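Local structure of XAC2610 protein (Xanthomonas axonopodis pv. citri, 4QTQ) at residues I99-S111 and S121-L134. The protein probably acts as an immunity protein that inhibits a peptidoglycan hydrolase linked to bacterial killing by a type IV secretion system, and binds a calcium ion. Residues are numbered along the deposited sequence; the frame is centred on the assembly and turned at random.
Sequences INGDGHEDVVVWS and SYSVYLFDAAQKTL. With CA (calcium ion), chain B.
Asp-106 OD1 is gripped by two partners: it binds the calcium ion and accepts the backbone N-H of Phe-127 at 2.8 Å, on its anti side and 20° out of the carboxylate plane. The aspartate thus ties a calcium-binding loop, with its D-x-N-x-D ligand spacing, to the antiparallel hairpin of strands 106-112 and 121-128. Its other oxygen, OD2, also binds the metal and takes the N-H of Ile-99 on its anti lone pair, so each carboxylate oxygen serves calcium and one backbone donor, which fixes the group's rotation. The side chain of Asn-100, Asp-102 OD1, His-104 O and Asp-98 add ligands. A water completes the shell at 2.3 Å from the metal and donates to both Asp-102 OD2 and Phe-127 O, joining the second strand to the site; anionic oxygens suit a divalent ion, and calcium probably keeps these carboxylates charged.

Beside the ion, His-104 and Phe-127 stack face to face, centroids 3.7 Å apart and planes at 20°, with His-104 CE1 over the centre of the phenyl ring. Phe-127 CG stands anti to the backbone N (chi1 -171°), which carries its ring to the imidazole, itself steadied by ND1 donating to Glu-105 O; Phe-57 meets His-104 edge-to-face. Leu-126 CD2 comes within 3.5 Å of Asp-106 CG, its side chain crossing the carboxylate at a slant.

Farther along the hairpin, Val-107 pairs with Tyr-125 and Val-109 with Ser-123 through two backbone bonds each. Branched valines suit these extended positions: Val-108 sets CG1 against Tyr-122 CD2, while Ile-99 and Val-124 meet tip to tip on the side covered by helix 138-143. At the far end, short hydroxymethyl side chains bring Ser-111 OG and Ser-123 OG together in a 2.7 Å hydrogen bond.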
ATOM      1  N   ILE A  99       6.878   2.914   6.683  1.00 39.26           N
ATOM      2  CA  ILE A  99       6.954   3.581   5.393  1.00 40.59           C
ATOM      3  C   ILE A  99       7.830   4.824   5.509  1.00 42.83           C
ATOM      4  O   ILE A  99       8.636   5.098   4.621  1.00 43.74           O
ATOM      5  CB  ILE A  99       5.540   3.932   4.864  1.00 40.20           C
ATOM      6  CG1 ILE A  99       4.770   2.632   4.566  1.00 39.97           C
ATOM      7  CG2 ILE A  99       5.617   4.808   3.617  1.00 41.20           C
ATOM      8  CD1 ILE A  99       3.307   2.814   4.231  1.00 40.25           C
ATOM      9  N   ASN A 100       7.689   5.560   6.607  1.00 43.80           N
ATOM     10  CA  ASN A 100       8.388   6.840   6.744  1.00 46.77           C
ATOM     11  C   ASN A 100       9.715   6.799   7.520  1.00 48.89           C
ATOM     12  O   ASN A 100      10.274   7.849   7.833  1.00 52.00           O
ATOM     13  CB  ASN A 100       7.445   7.918   7.306  1.00 45.90           C
ATOM     14  CG  ASN A 100       6.912   7.592   8.683  1.00 44.10           C
ATOM     15  OD1 ASN A 100       7.084   6.489   9.210  1.00 42.79           O
ATOM     16  ND2 ASN A 100       6.229   8.554   9.262  1.00 44.11           N
ATOM     17  N   GLY A 101      10.213   5.600   7.813  1.00 48.87           N
ATOM     18  CA  GLY A 101      11.560   5.424   8.360  1.00 50.23           C
ATOM     19  C   GLY A 101      11.814   5.913   9.780  1.00 50.21           C
ATOM     20  O   GLY A 101      12.967   6.079  10.179  1.00 52.73           O
ATOM     21  N   ASP A 102      10.762   6.120  10.559  1.00 48.27           N
ATOM     22  CA  ASP A 102      10.921   6.602  11.929  1.00 48.09           C
ATOM     23  C   ASP A 102      11.027   5.484  12.968  1.00 49.30           C
ATOM     24  O   ASP A 102      11.058   5.758  14.157  1.00 51.16           O
ATOM     25  CB  ASP A 102       9.780   7.562  12.297  1.00 46.93           C
ATOM     26  CG  ASP A 102       8.428   6.860  12.460  1.00 44.63           C
ATOM     27  OD1 ASP A 102       8.287   5.676  12.100  1.00 42.11           O
ATOM     28  OD2 ASP A 102       7.497   7.515  12.960  1.00 43.28           O
ATOM     29  N   GLY A 103      11.073   4.230  12.533  1.00 51.17           N
ATOM     30  CA  GLY A 103      11.250   3.108  13.458  1.00 52.72           C
ATOM     31  C   GLY A 103       9.967   2.504  14.016  1.00 53.05           C
ATOM     32  O   GLY A 103      10.027   1.533  14.774  1.00 54.96           O
ATOM     33  N   HIS A 104       8.814   3.069  13.659  1.00 50.63           N
ATOM     34  CA  HIS A 104       7.536   2.487  14.051  1.00 49.32           C
ATOM     35  C   HIS A 104       6.720   2.036  12.846  1.00 46.69           C
ATOM     36  O   HIS A 104       6.555   2.795  11.889  1.00 44.82           O
ATOM     37  CB  HIS A 104       6.704   3.467  14.862  1.00 50.25           C
ATOM     38  CG  HIS A 104       5.641   2.789  15.659  0.70 51.45           C
ATOM     39  ND1 HIS A 104       4.433   2.410  15.112  0.70 50.98           N
ATOM     40  CD2 HIS A 104       5.631   2.357  16.940  0.70 52.33           C
ATOM     41  CE1 HIS A 104       3.709   1.809  16.037  0.70 51.63           C
ATOM     42  NE2 HIS A 104       4.415   1.760  17.154  0.70 53.65           N
ATOM     43  N   GLU A 105       6.192   0.814  12.904  1.00 43.99           N
ATOM     44  CA  GLU A 105       5.445   0.282  11.784  1.00 41.94           C
ATOM     45  C   GLU A 105       4.187   1.104  11.545  1.00 38.61           C
ATOM     46  O   GLU A 105       3.545   1.607  12.478  1.00 36.87           O
ATOM     47  CB  GLU A 105       5.042  -1.176  11.970  1.00 43.26           C
ATOM     48  CG  GLU A 105       6.143  -2.173  11.692  1.00 44.93           C
ATOM     49  CD  GLU A 105       6.899  -2.514  12.942  1.00 47.31           C
ATOM     50  OE1 GLU A 105       6.889  -1.688  13.888  0.70 46.72           O
ATOM     51  OE2 GLU A 105       7.500  -3.606  12.981  1.00 49.66           O
ATOM     52  N   ASP A 106       3.887   1.241  10.264  1.00 37.31           N
ATOM     53  CA  ASP A 106       2.671   1.829   9.776  1.00 35.52           C
ATOM     54  C   ASP A 106       1.825   0.695   9.199  1.00 35.47           C
ATOM     55  O   ASP A 106       2.241  -0.463   9.203  1.00 36.00           O
ATOM     56  CB  ASP A 106       3.031   2.863   8.717  1.00 35.70           C
ATOM     57  CG  ASP A 106       4.103   3.826   9.203  1.00 36.18           C
ATOM     58  OD1 ASP A 106       3.877   4.498  10.240  1.00 36.21           O
ATOM     59  OD2 ASP A 106       5.180   3.904   8.572  1.00 36.80           O
ATOM     60  N   VAL A 107       0.636   1.021   8.695  1.00 33.84           N
ATOM     61  CA  VAL A 107      -0.297  -0.006   8.270  1.00 33.53           C
ATOM     62  C   VAL A 107      -0.868   0.315   6.888  1.00 32.75           C
ATOM     63  O   VAL A 107      -1.218   1.471   6.589  1.00 31.74           O
ATOM     64  CB  VAL A 107      -1.437  -0.207   9.301  1.00 33.24           C
ATOM     65  CG1 VAL A 107      -2.412  -1.290   8.839  1.00 33.59           C
ATOM     66  CG2 VAL A 107      -0.860  -0.552  10.656  1.00 34.16           C
ATOM     67  N   VAL A 108      -0.917  -0.717   6.053  1.00 32.65           N
ATOM     68  CA  VAL A 108      -1.431  -0.611   4.695  1.00 32.37           C
ATOM     69  C   VAL A 108      -2.510  -1.667   4.525  1.00 32.15           C
ATOM     70  O   VAL A 108      -2.307  -2.845   4.833  1.00 32.42           O
ATOM     71  CB  VAL A 108      -0.321  -0.822   3.639  1.00 33.01           C
ATOM     72  CG1 VAL A 108      -0.901  -0.739   2.236  1.00 33.89           C
ATOM     73  CG2 VAL A 108       0.803   0.176   3.817  1.00 33.44           C
ATOM     74  N   VAL A 109      -3.662  -1.243   4.030  1.00 32.01           N
ATOM     75  CA  VAL A 109      -4.819  -2.105   3.946  1.00 32.71           C
ATOM     76  C   VAL A 109      -5.329  -2.156   2.494  1.00 32.29           C
ATOM     77  O   VAL A 109      -5.470  -1.117   1.841  1.00 31.11           O
ATOM     78  CB  VAL A 109      -5.893  -1.597   4.922  1.00 32.66           C
ATOM     79  CG1 VAL A 109      -7.222  -2.268   4.685  1.00 33.82           C
ATOM     80  CG2 VAL A 109      -5.434  -1.822   6.366  1.00 33.24           C
ATOM     81  N   TRP A 110      -5.569  -3.366   1.989  1.00 32.29           N
ATOM     82  CA  TRP A 110      -6.141  -3.537   0.656  1.00 31.69           C
ATOM     83  C   TRP A 110      -7.614  -3.199   0.760  1.00 31.08           C
ATOM     84  O   TRP A 110      -8.415  -4.018   1.216  1.00 31.95           O
ATOM     85  CB  TRP A 110      -5.916  -4.958   0.139  1.00 32.46           C
ATOM     86  CG  TRP A 110      -6.591  -5.234  -1.199  1.00 32.62           C
ATOM     87  CD1 TRP A 110      -7.160  -4.319  -2.045  1.00 31.49           C
ATOM     88  CD2 TRP A 110      -6.753  -6.514  -1.832  1.00 33.73           C
ATOM     89  NE1 TRP A 110      -7.693  -4.955  -3.147  1.00 33.21           N
ATOM     90  CE2 TRP A 110      -7.441  -6.298  -3.051  1.00 33.09           C
ATOM     91  CE3 TRP A 110      -6.409  -7.828  -1.475  1.00 34.65           C
ATOM     92  CZ2 TRP A 110      -7.785  -7.336  -3.905  1.00 33.66           C
ATOM     93  CZ3 TRP A 110      -6.751  -8.859  -2.327  1.00 35.33           C
ATOM     94  CH2 TRP A 110      -7.436  -8.607  -3.532  1.00 34.98           C
ATOM     95  N   SER A 111      -7.965  -1.977   0.358  1.00 31.24           N
ATOM     96  CA  SER A 111      -9.308  -1.431   0.583  1.00 31.34           C
ATOM     97  C   SER A 111     -10.148  -1.217  -0.681  1.00 33.04           C
ATOM     98  O   SER A 111     -11.339  -0.956  -0.577  1.00 33.50           O
ATOM     99  CB  SER A 111      -9.209  -0.096   1.313  1.00 31.53           C
ATOM    100  OG  SER A 111      -8.457   0.840   0.554  1.00 30.98           O
ATOM    101  N   SER A 121      -6.057  -1.330  -4.841  1.00 35.05           N
ATOM    102  CA  SER A 121      -5.652  -0.042  -4.297  1.00 34.32           C
ATOM    103  C   SER A 121      -5.773  -0.114  -2.793  1.00 32.57           C
ATOM    104  O   SER A 121      -6.520  -0.940  -2.252  1.00 32.24           O
ATOM    105  CB  SER A 121      -6.538   1.070  -4.834  1.00 35.40           C
ATOM    106  OG  SER A 121      -7.889   0.816  -4.514  1.00 34.19           O
ATOM    107  N   TYR A 122      -5.047   0.773  -2.126  1.00 31.91           N
ATOM    108  CA  TYR A 122      -4.777   0.665  -0.698  1.00 31.01           C
ATOM    109  C   TYR A 122      -5.048   1.932   0.095  1.00 31.04           C
ATOM    110  O   TYR A 122      -4.935   3.055  -0.421  1.00 30.88           O
ATOM    111  CB  TYR A 122      -3.302   0.280  -0.494  1.00 31.73           C
ATOM    112  CG  TYR A 122      -2.935  -1.028  -1.171  1.00 32.72           C
ATOM    113  CD1 TYR A 122      -2.583  -1.057  -2.517  1.00 33.06           C
ATOM    114  CD2 TYR A 122      -2.978  -2.234  -0.477  1.00 32.53           C
ATOM    115  CE1 TYR A 122      -2.261  -2.245  -3.148  1.00 34.35           C
ATOM    116  CE2 TYR A 122      -2.655  -3.430  -1.102  1.00 33.32           C
ATOM    117  CZ  TYR A 122      -2.306  -3.432  -2.438  1.00 34.21           C
ATOM    118  OH  TYR A 122      -1.985  -4.613  -3.075  1.00 35.27           O
ATOM    119  N   SER A 123      -5.372   1.720   1.372  1.00 30.60           N
ATOM    120  CA  SER A 123      -5.475   2.761   2.355  1.00 30.46           C
ATOM    121  C   SER A 123      -4.212   2.657   3.188  1.00 30.84           C
ATOM    122  O   SER A 123      -3.892   1.583   3.701  1.00 30.09           O
ATOM    123  CB  SER A 123      -6.721   2.577   3.237  1.00 30.40           C
ATOM    124  OG  SER A 123      -7.934   2.709   2.492  1.00 30.90           O
ATOM    125  N   VAL A 124      -3.501   3.778   3.304  1.00 31.49           N
ATOM    126  CA  VAL A 124      -2.249   3.855   4.049  1.00 32.84           C
ATOM    127  C   VAL A 124      -2.463   4.676   5.323  1.00 32.82           C
ATOM    128  O   VAL A 124      -3.031   5.772   5.279  1.00 32.27           O
ATOM    129  CB  VAL A 124      -1.133   4.460   3.168  1.00 33.21           C
ATOM    130  CG1 VAL A 124       0.164   4.608   3.939  1.00 34.33           C
ATOM    131  CG2 VAL A 124      -0.923   3.592   1.941  1.00 33.97           C
ATOM    132  N   TYR A 125      -2.015   4.120   6.451  1.00 33.01           N
ATOM    133  CA  TYR A 125      -2.079   4.773   7.761  1.00 32.33           C
ATOM    134  C   TYR A 125      -0.686   4.842   8.406  1.00 32.58           C
ATOM    135  O   TYR A 125      -0.061   3.801   8.679  1.00 31.68           O
ATOM    136  CB  TYR A 125      -3.020   4.018   8.712  1.00 33.11           C
ATOM    137  CG  TYR A 125      -4.395   3.696   8.145  1.00 33.15           C
ATOM    138  CD1 TYR A 125      -4.559   2.669   7.225  1.00 33.96           C
ATOM    139  CD2 TYR A 125      -5.522   4.409   8.533  1.00 34.15           C
ATOM    140  CE1 TYR A 125      -5.800   2.366   6.693  1.00 34.25           C
ATOM    141  CE2 TYR A 125      -6.780   4.119   8.008  1.00 34.23           C
ATOM    142  CZ  TYR A 125      -6.905   3.094   7.079  1.00 34.43           C
ATOM    143  OH  TYR A 125      -8.115   2.756   6.553  1.00 33.91           O
ATOM    144  N   LEU A 126      -0.205   6.063   8.649  1.00 32.66           N
ATOM    145  CA  LEU A 126       1.071   6.261   9.335  1.00 33.95           C
ATOM    146  C   LEU A 126       0.859   6.366  10.844  1.00 34.46           C
ATOM    147  O   LEU A 126      -0.066   7.032  11.316  1.00 33.75           O
ATOM    148  CB  LEU A 126       1.777   7.518   8.814  1.00 34.35           C
ATOM    149  CG  LEU A 126       2.179   7.542   7.340  1.00 34.57           C
ATOM    150  CD1 LEU A 126       2.942   8.819   7.054  1.00 35.52           C
ATOM    151  CD2 LEU A 126       3.028   6.332   6.971  1.00 35.14           C
ATOM    152  N   PHE A 127       1.724   5.712  11.607  1.00 37.24           N
ATOM    153  CA  PHE A 127       1.686   5.872  13.036  1.00 39.21           C
ATOM    154  C   PHE A 127       2.140   7.289  13.381  1.00 42.65           C
ATOM    155  O   PHE A 127       3.217   7.719  12.979  1.00 41.37           O
ATOM    156  CB  PHE A 127       2.584   4.856  13.742  1.00 39.43           C
ATOM    157  CG  PHE A 127       2.400   4.846  15.221  1.00 41.12           C
ATOM    158  CD1 PHE A 127       1.253   4.300  15.778  1.00 41.14           C
ATOM    159  CD2 PHE A 127       3.354   5.406  16.060  1.00 43.77           C
ATOM    160  CE1 PHE A 127       1.066   4.304  17.146  1.00 43.94           C
ATOM    161  CE2 PHE A 127       3.176   5.407  17.431  1.00 46.76           C
ATOM    162  CZ  PHE A 127       2.036   4.847  17.977  1.00 46.66           C
ATOM    163  N   ASP A 128       1.288   8.016  14.092  1.00 46.48           N
ATOM    164  CA  ASP A 128       1.593   9.378  14.484  1.00 51.93           C
ATOM    165  C   ASP A 128       2.049   9.317  15.929  1.00 54.65           C
ATOM    166  O   ASP A 128       1.239   9.118  16.832  1.00 56.01           O
ATOM    167  CB  ASP A 128       0.358  10.261  14.320  1.00 54.87           C
ATOM    168  CG  ASP A 128       0.689  11.739  14.328  1.00 60.53           C
ATOM    169  OD1 ASP A 128       1.231  12.228  15.342  1.00 64.45           O
ATOM    170  OD2 ASP A 128       0.398  12.408  13.314  1.00 62.41           O
ATOM    171  N   ALA A 129       3.358   9.466  16.125  1.00 57.04           N
ATOM    172  CA  ALA A 129       4.003   9.310  17.434  1.00 61.45           C
ATOM    173  C   ALA A 129       3.435  10.237  18.518  1.00 65.67           C
ATOM    174  O   ALA A 129       3.392   9.870  19.698  1.00 65.85           O
ATOM    175  CB  ALA A 129       5.506   9.526  17.298  1.00 63.13           C
ATOM    176  N   ALA A 130       3.003  11.428  18.104  1.00 67.99           N
ATOM    177  CA  ALA A 130       2.410  12.403  19.019  1.00 74.17           C
ATOM    178  C   ALA A 130       1.068  11.907  19.529  1.00 72.16           C
ATOM    179  O   ALA A 130       0.842  11.821  20.737  1.00 75.11           O
ATOM    180  CB  ALA A 130       2.240  13.749  18.319  1.00 76.68           C
ATOM    181  N   GLN A 131       0.193  11.542  18.596  1.00 68.97           N
ATOM    182  CA  GLN A 131      -1.172  11.163  18.931  1.00 65.45           C
ATOM    183  C   GLN A 131      -1.305   9.769  19.532  1.00 62.51           C
ATOM    184  O   GLN A 131      -2.341   9.451  20.118  1.00 62.73           O
ATOM    185  CB  GLN A 131      -2.044  11.257  17.686  1.00 63.74           C
ATOM    186  CG  GLN A 131      -2.139  12.662  17.113  1.00 67.73           C
ATOM    187  CD  GLN A 131      -2.889  12.705  15.794  1.00 65.54           C
ATOM    188  OE1 GLN A 131      -2.442  13.340  14.841  1.00 68.22           O
ATOM    189  NE2 GLN A 131      -4.030  12.020  15.729  1.00 62.71           N
ATOM    190  N   LYS A 132      -0.268   8.945  19.403  1.00 60.35           N
ATOM    191  CA  LYS A 132      -0.363   7.514  19.709  1.00 58.93           C
ATOM    192  C   LYS A 132      -1.512   6.912  18.936  1.00 53.85           C
ATOM    193  O   LYS A 132      -2.382   6.247  19.503  1.00 54.60           O
ATOM    194  CB  LYS A 132      -0.537   7.233  21.212  1.00 63.22           C
ATOM    195  CG  LYS A 132       0.673   7.592  22.051  1.00 68.89           C
ATOM    196  CD  LYS A 132       1.825   6.622  21.845  1.00 68.98           C
ATOM    197  CE  LYS A 132       3.135   7.304  22.177  1.00 74.42           C
ATOM    198  NZ  LYS A 132       4.332   6.475  21.894  1.00 75.28           N
ATOM    199  N   THR A 133      -1.523   7.159  17.633  1.00 50.05           N
ATOM    200  CA  THR A 133      -2.473   6.496  16.791  1.00 46.02           C
ATOM    201  C   THR A 133      -1.993   6.397  15.351  1.00 43.17           C
ATOM    202  O   THR A 133      -0.908   6.864  14.999  1.00 43.60           O
ATOM    203  CB  THR A 133      -3.837   7.191  16.849  1.00 46.66           C
ATOM    204  OG1 THR A 133      -4.825   6.324  16.272  1.00 47.87           O
ATOM    205  CG2 THR A 133      -3.808   8.530  16.106  1.00 47.17           C
ATOM    206  N   LEU A 134      -2.835   5.782  14.530  1.00 39.48           N
ATOM    207  CA  LEU A 134      -2.565   5.569  13.127  1.00 37.59           C
ATOM    208  C   LEU A 134      -3.461   6.540  12.406  1.00 37.71           C
ATOM    209  O   LEU A 134      -4.651   6.564  12.668  1.00 38.22           O
ATOM    210  CB  LEU A 134      -2.919   4.124  12.748  1.00 37.07           C
ATOM    211  CG  LEU A 134      -1.870   3.103  13.195  1.00 37.87           C
ATOM    212  CD1 LEU A 134      -2.477   1.726  13.418  1.00 39.07           C
ATOM    213  CD2 LEU A 134      -0.749   3.059  12.164  1.00 38.50           C
TER
HETATM  214 CA    CA B 301       6.386   4.822  10.702  1.00 41.14          CA
HETATM  215  O   HOH W   1       5.316   6.389  12.019  1.00 36.24           O